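Local coordinates for protein putative aminotransferase (Actinomadura melliaura, PDB 4ZWV) that probably transfers an amino group to a sugar with the help of pyridoxal 5'-phosphate, on the route to the aminopentose of the indolocarbazole AT2433, at residues Leu262-Ala267 against Asp288-Phe293; Tyr296-Asp301 against Val348-Gly353. All blocks are in the same frame, centred on the assembly; numbering follows the deposited sequence. Where two conformers were deposited one is given.

Contact 1: residues Leu262-Ala267 against Asp288-Phe293; sequences LHRENA and DREGSF
The carbonyl oxygen of G291 is gripped by two nitrogens of one arginine: R264 NE donates to G291 O at 2.8 Å, with the oxygen close to the guanidinium plane, and R264 NH2 adds a weak bond at 3.2 Å. This ties the long helix 243-273 of a PLP-dependent aminotransferase of the DegT/DnrJ/EryC1 family to the loop that follows the short strand 289-290. An arginine suits the place because its donors fan out: NH2 also bonds G167 O, and the flat group offers a face to E290. The E290 carboxylate lies over that face, its plane only 2° from the guanidinium plane, with R264 CZ and E290 CD 3.5 Å apart. The attraction is therefore one of charge between stacked groups, with no N-H aimed at the acid.

The residue before it on the helix, H263, donates from ND1 to F293 O at 2.7 Å. The oxygen lies in the imidazole plane, whereas ND1 sits above the carbonyl plane, and the N-H is nearly straight on its target (166°). S292 turns its hydroxyl to W166 O; its side chain lies about 7 Å from that of H164, a residue that binds pyridoxal phosphate. F293 lays its ring against the helix where A267 is small enough to let it in: A267 CB stands 3.4 Å from the centroid of the F293 ring, almost on its normal.

Contact 2: residues Tyr296-Asp301 against Val348-Gly353; sequences YDVKVD and VSLPVG
S349 OG gives its proton to D297 OD1 at 2.7 Å, meeting the buried carboxylate on its syn side. Both side chains place their outer group beside the backbone N, D297 with chi1 -77° and S349 with chi1 -60°, and from directly opposed positions this brings hydroxyl and carboxylate together. A short serine and a short acid suit a site where two strands face each other so closely.

On the other face of the sheet, V298 and V348 lie side by side, pointing the same way. V348 was modelled in two conformers; in the one given its CG1 meets V298 CG2 and, less closely, V300 CG2, though the exact closeness is doubtful. Branched, compact valines suit such a surface, which F306 of helix 303-312 also meets. L350 reaches along it with CD1, 4.1 Å from V298 CG2.

V298, V348 and L350 belong to an antiparallel ladder in the three-stranded sheet where strand 296-300 runs between 280-282 and 347-350. Y296 with L350 and V298 with V348 are hydrogen-bonded pairs, each joined by two backbone bonds; the V298 N to V348 O bond is nearly straight at 172°. Between them, D297 and S349 form a non-hydrogen-bonded pair, and their side chains supply the bond that the backbone does not.

Y296 swings CG anti to its own N, which carries the ring off toward helix 243-273. Its hydroxyl bonds D271 and its ring meets Y270 edge-to-face, while Y296 CB rests on V352 CB at 3.7 Å.

How the contacts relate
Both contacts involve helix 243-273. Contact 1 uses it directly, whereas contact 2 joins the middle and an outer strand of a small sheet against which the helix packs, with A267 touching F293 in the first and Y296 and V352 in the second. Only two residues separate 288-293 from 296-301, so one chain run serves both. Contact 2 is wholly buried and rests on backbone ladder bonds and aliphatic side chains; contact 1, partly buried, relies on side chains that seize loop carbonyls and on an exposed acid. They meet where N266 ND2 probably bonds V352 O at 3.0 Å. Their centres are 14 Å apart, on the same side of the chain's centre.

Contact 1: residues Leu262-Ala267 against Asp288-Phe293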
loop_
_atom_site.group_PDB
_atom_site.type_symbol
_atom_site.label_atom_id
_atom_site.label_comp_id
_atom_site.label_asym_id
_atom_site.label_seq_id
_atom_site.Cartn_x
_atom_site.Cartn_y
_atom_site.Cartn_z
ATOM N N LEU A 262 9.602 -27.984 9.661
ATOM C CA LEU A 262 9.077 -28.941 8.690
ATOM C C LEU A 262 9.536 -28.623 7.262
ATOM O O LEU A 262 9.895 -29.540 6.516
ATOM C CB LEU A 262 7.548 -28.991 8.758
ATOM C CG LEU A 262 6.980 -29.565 10.056
ATOM C CD1 LEU A 262 5.474 -29.399 10.103
ATOM C CD2 LEU A 262 7.353 -31.036 10.204
ATOM N N HIS A 263 9.528 -27.342 6.879
ATOM C CA HIS A 263 10.101 -26.949 5.583
ATOM C C HIS A 263 11.509 -27.517 5.439
ATOM O O HIS A 263 11.861 -28.119 4.422
ATOM C CB HIS A 263 10.178 -25.422 5.424
ATOM C CG HIS A 263 8.897 -24.768 4.988
ATOM N ND1 HIS A 263 8.743 -24.208 3.737
ATOM C CD2 HIS A 263 7.732 -24.548 5.645
ATOM C CE1 HIS A 263 7.535 -23.681 3.638
ATOM N NE2 HIS A 263 6.901 -23.871 4.782
ATOM N N ARG A 264 12.312 -27.317 6.476
ATOM C CA ARG A 264 13.708 -27.738 6.442
ATOM C C ARG A 264 13.859 -29.254 6.455
ATOM O O ARG A 264 14.699 -29.802 5.746
ATOM C CB ARG A 264 14.463 -27.096 7.608
ATOM C CG ARG A 264 14.669 -25.601 7.384
ATOM C CD ARG A 264 15.047 -24.845 8.648
ATOM N NE ARG A 264 15.318 -23.446 8.324
ATOM C CZ ARG A 264 15.353 -22.456 9.211
ATOM N NH1 ARG A 264 15.130 -22.694 10.494
ATOM N NH2 ARG A 264 15.605 -21.214 8.804
ATOM N N GLU A 265 13.025 -29.934 7.238
ATOM C CA GLU A 265 13.039 -31.394 7.277
ATOM C C GLU A 265 12.662 -31.993 5.920
ATOM O O GLU A 265 13.285 -32.949 5.459
ATOM C CB GLU A 265 12.092 -31.893 8.368
ATOM C CG GLU A 265 11.928 -33.402 8.424
ATOM C CD GLU A 265 10.834 -33.839 9.389
ATOM O OE1 GLU A 265 10.876 -33.429 10.569
ATOM O OE2 GLU A 265 9.930 -34.589 8.965
ATOM N N ASN A 266 11.658 -31.412 5.268
ATOM C CA ASN A 266 11.239 -31.898 3.955
ATOM C C ASN A 266 12.319 -31.679 2.895
ATOM O O ASN A 266 12.544 -32.539 2.041
ATOM C CB ASN A 266 9.935 -31.219 3.531
ATOM C CG ASN A 266 8.762 -31.645 4.384
ATOM O OD1 ASN A 266 8.774 -32.727 4.984
ATOM N ND2 ASN A 266 7.745 -30.800 4.454
ATOM N N ALA A 267 12.974 -30.522 2.952
ATOM C CA ALA A 267 14.088 -30.220 2.053
ATOM C C ALA A 267 15.226 -31.221 2.240
ATOM O O ALA A 267 15.822 -31.697 1.269
ATOM C CB ALA A 267 14.587 -28.801 2.287
ATOM N N ASP A 288 27.328 -23.027 5.560
ATOM C CA ASP A 288 27.604 -21.873 6.416
ATOM C C ASP A 288 26.380 -20.988 6.622
ATOM O O ASP A 288 26.502 -19.885 7.133
ATOM C CB ASP A 288 28.761 -21.030 5.854
ATOM C CG ASP A 288 28.428 -20.378 4.526
ATOM O OD1 ASP A 288 27.433 -20.769 3.889
ATOM O OD2 ASP A 288 29.169 -19.469 4.103
ATOM N N ARG A 289 25.210 -21.465 6.209
ATOM C CA ARG A 289 23.992 -20.679 6.309
ATOM C C ARG A 289 22.796 -21.603 6.411
ATOM O O ARG A 289 22.897 -22.797 6.139
ATOM C CB ARG A 289 23.853 -19.739 5.107
ATOM C CG ARG A 289 23.646 -20.432 3.757
ATOM C CD ARG A 289 23.990 -19.490 2.604
ATOM N NE ARG A 289 25.441 -19.380 2.458
ATOM C CZ ARG A 289 26.071 -18.840 1.418
ATOM N NH1 ARG A 289 25.385 -18.316 0.407
ATOM N NH2 ARG A 289 27.405 -18.841 1.385
ATOM N N GLU A 290 21.661 -21.047 6.820
ATOM C CA GLU A 290 20.456 -21.842 6.976
ATOM C C GLU A 290 19.309 -21.166 6.254
ATOM O O GLU A 290 18.882 -20.082 6.653
ATOM C CB GLU A 290 20.116 -22.037 8.456
ATOM C CG GLU A 290 18.900 -22.923 8.687
ATOM C CD GLU A 290 18.647 -23.203 10.165
ATOM O OE1 GLU A 290 18.662 -22.250 10.975
ATOM O OE2 GLU A 290 18.446 -24.385 10.515
ATOM N N GLY A 291 18.840 -21.791 5.174
ATOM C CA GLY A 291 17.745 -21.236 4.390
ATOM C C GLY A 291 16.382 -21.636 4.921
ATOM O O GLY A 291 16.269 -22.422 5.865
ATOM N N SER A 292 15.338 -21.085 4.312
ATOM C CA SER A 292 13.990 -21.304 4.813
ATOM C C SER A 292 13.099 -22.095 3.865
ATOM O O SER A 292 11.963 -22.407 4.214
ATOM C CB SER A 292 13.346 -19.953 5.140
ATOM O OG SER A 292 14.058 -19.341 6.207
ATOM N N PHE A 293 13.609 -22.409 2.673
ATOM C CA PHE A 293 12.907 -23.311 1.742
ATOM C C PHE A 293 11.431 -22.982 1.532
ATOM O O PHE A 293 10.540 -23.792 1.781
ATOM C CB PHE A 293 13.065 -24.756 2.210
ATOM C CG PHE A 293 14.477 -25.234 2.132
ATOM C CD1 PHE A 293 15.013 -25.623 0.917
ATOM C CD2 PHE A 293 15.282 -25.252 3.254
ATOM C CE1 PHE A 293 16.329 -26.059 0.825
ATOM C CE2 PHE A 293 16.596 -25.683 3.170
ATOM C CZ PHE A 293 17.117 -26.088 1.952
#

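Contact 2: residues Tyr296-Asp301 against Val348-Gly353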
loop_
_atom_site.group_PDB
_atom_site.type_symbol
_atom_site.label_atom_id
_atom_site.label_comp_id
_atom_site.label_asym_id
_atom_site.label_seq_id
_atom_site.Cartn_x
_atom_site.Cartn_y
_atom_site.Cartn_z
ATOM N N TYR A 296 11.183 -25.800 -3.011
ATOM C CA TYR A 296 12.388 -26.605 -3.219
ATOM C C TYR A 296 12.695 -26.669 -4.713
ATOM O O TYR A 296 11.934 -27.248 -5.484
ATOM C CB TYR A 296 12.197 -28.008 -2.628
ATOM C CG TYR A 296 13.443 -28.864 -2.680
ATOM C CD1 TYR A 296 14.346 -28.871 -1.625
ATOM C CD2 TYR A 296 13.720 -29.660 -3.789
ATOM C CE1 TYR A 296 15.506 -29.651 -1.673
ATOM C CE2 TYR A 296 14.870 -30.440 -3.844
ATOM C CZ TYR A 296 15.753 -30.430 -2.780
ATOM O OH TYR A 296 16.900 -31.199 -2.835
ATOM N N ASP A 297 13.802 -26.053 -5.121
ATOM C CA ASP A 297 14.147 -25.978 -6.540
ATOM C C ASP A 297 15.000 -27.148 -7.015
ATOM O O ASP A 297 15.907 -27.606 -6.310
ATOM C CB ASP A 297 14.896 -24.682 -6.847
ATOM C CG ASP A 297 13.976 -23.478 -6.923
ATOM O OD1 ASP A 297 12.748 -23.664 -6.823
ATOM O OD2 ASP A 297 14.490 -22.353 -7.104
ATOM N N VAL A 298 14.712 -27.615 -8.228
ATOM C CA VAL A 298 15.591 -28.537 -8.945
ATOM C C VAL A 298 15.701 -28.079 -10.396
ATOM O O VAL A 298 14.997 -27.163 -10.818
ATOM C CB VAL A 298 15.086 -29.997 -8.891
ATOM C CG1 VAL A 298 15.047 -30.503 -7.448
ATOM C CG2 VAL A 298 13.719 -30.126 -9.533
ATOM N N LYS A 299 16.596 -28.699 -11.151
ATOM C CA LYS A 299 16.714 -28.412 -12.575
ATOM C C LYS A 299 16.538 -29.710 -13.345
ATOM O O LYS A 299 17.182 -30.703 -13.025
ATOM C CB LYS A 299 18.066 -27.757 -12.879
ATOM C CG LYS A 299 18.223 -26.371 -12.243
ATOM C CD LYS A 299 19.640 -25.802 -12.409
ATOM C CE LYS A 299 20.650 -26.557 -11.566
ATOM N NZ LYS A 299 22.024 -25.967 -11.641
ATOM N N VAL A 300 15.661 -29.719 -14.350
ATOM C CA VAL A 300 15.382 -30.960 -15.077
ATOM C C VAL A 300 15.521 -30.855 -16.595
ATOM O O VAL A 300 15.292 -29.792 -17.185
ATOM C CB VAL A 300 13.947 -31.488 -14.776
ATOM C CG1 VAL A 300 13.800 -31.846 -13.306
ATOM C CG2 VAL A 300 12.888 -30.473 -15.186
ATOM N N ASP A 301 15.911 -31.972 -17.204
ATOM C CA ASP A 301 15.850 -32.162 -18.650
ATOM C C ASP A 301 14.421 -32.499 -19.057
ATOM O O ASP A 301 13.677 -33.087 -18.268
ATOM C CB ASP A 301 16.785 -33.281 -19.094
ATOM C CG ASP A 301 18.230 -33.020 -18.729
ATOM O OD1 ASP A 301 18.607 -31.844 -18.572
ATOM O OD2 ASP A 301 18.987 -34.006 -18.603
ATOM N N VAL A 348 12.550 -25.892 -11.905
ATOM C CA VAL A 348 11.187 -26.164 -11.445
ATOM C C VAL A 348 11.153 -26.205 -9.912
ATOM O O VAL A 348 12.040 -26.778 -9.278
ATOM C CB VAL A 348 10.632 -27.480 -12.043
ATOM C CG1 VAL A 348 11.615 -28.615 -11.872
ATOM C CG2 VAL A 348 9.261 -27.822 -11.441
ATOM N N SER A 349 10.148 -25.550 -9.331
ATOM C CA SER A 349 9.979 -25.474 -7.880
ATOM C C SER A 349 9.014 -26.564 -7.426
ATOM O O SER A 349 7.946 -26.748 -8.023
ATOM C CB SER A 349 9.441 -24.101 -7.455
ATOM O OG SER A 349 10.319 -23.042 -7.828
ATOM N N LEU A 350 9.387 -27.274 -6.365
ATOM C CA LEU A 350 8.577 -28.363 -5.822
ATOM C C LEU A 350 7.999 -28.011 -4.453
ATOM O O LEU A 350 8.603 -27.255 -3.694
ATOM C CB LEU A 350 9.415 -29.639 -5.709
ATOM C CG LEU A 350 10.036 -30.154 -7.006
ATOM C CD1 LEU A 350 10.940 -31.342 -6.728
ATOM C CD2 LEU A 350 8.938 -30.537 -7.974
ATOM N N PRO A 351 6.817 -28.555 -4.133
ATOM C CA PRO A 351 6.251 -28.318 -2.799
ATOM C C PRO A 351 7.153 -28.867 -1.706
ATOM O O PRO A 351 7.617 -30.001 -1.820
ATOM C CB PRO A 351 4.924 -29.088 -2.833
ATOM C CG PRO A 351 4.598 -29.242 -4.286
ATOM C CD PRO A 351 5.933 -29.383 -4.970
ATOM N N VAL A 352 7.378 -28.091 -0.654
ATOM C CA VAL A 352 8.277 -28.543 0.400
ATOM C C VAL A 352 7.783 -28.110 1.789
ATOM O O VAL A 352 8.394 -28.415 2.805
ATOM C CB VAL A 352 9.714 -28.014 0.135
ATOM C CG1 VAL A 352 9.819 -26.539 0.488
ATOM C CG2 VAL A 352 10.759 -28.832 0.893
ATOM N N GLY A 353 6.654 -27.413 1.834
ATOM C CA GLY A 353 6.202 -26.810 3.079
ATOM C C GLY A 353 5.594 -27.706 4.150
ATOM O O GLY A 353 5.505 -28.932 3.997
#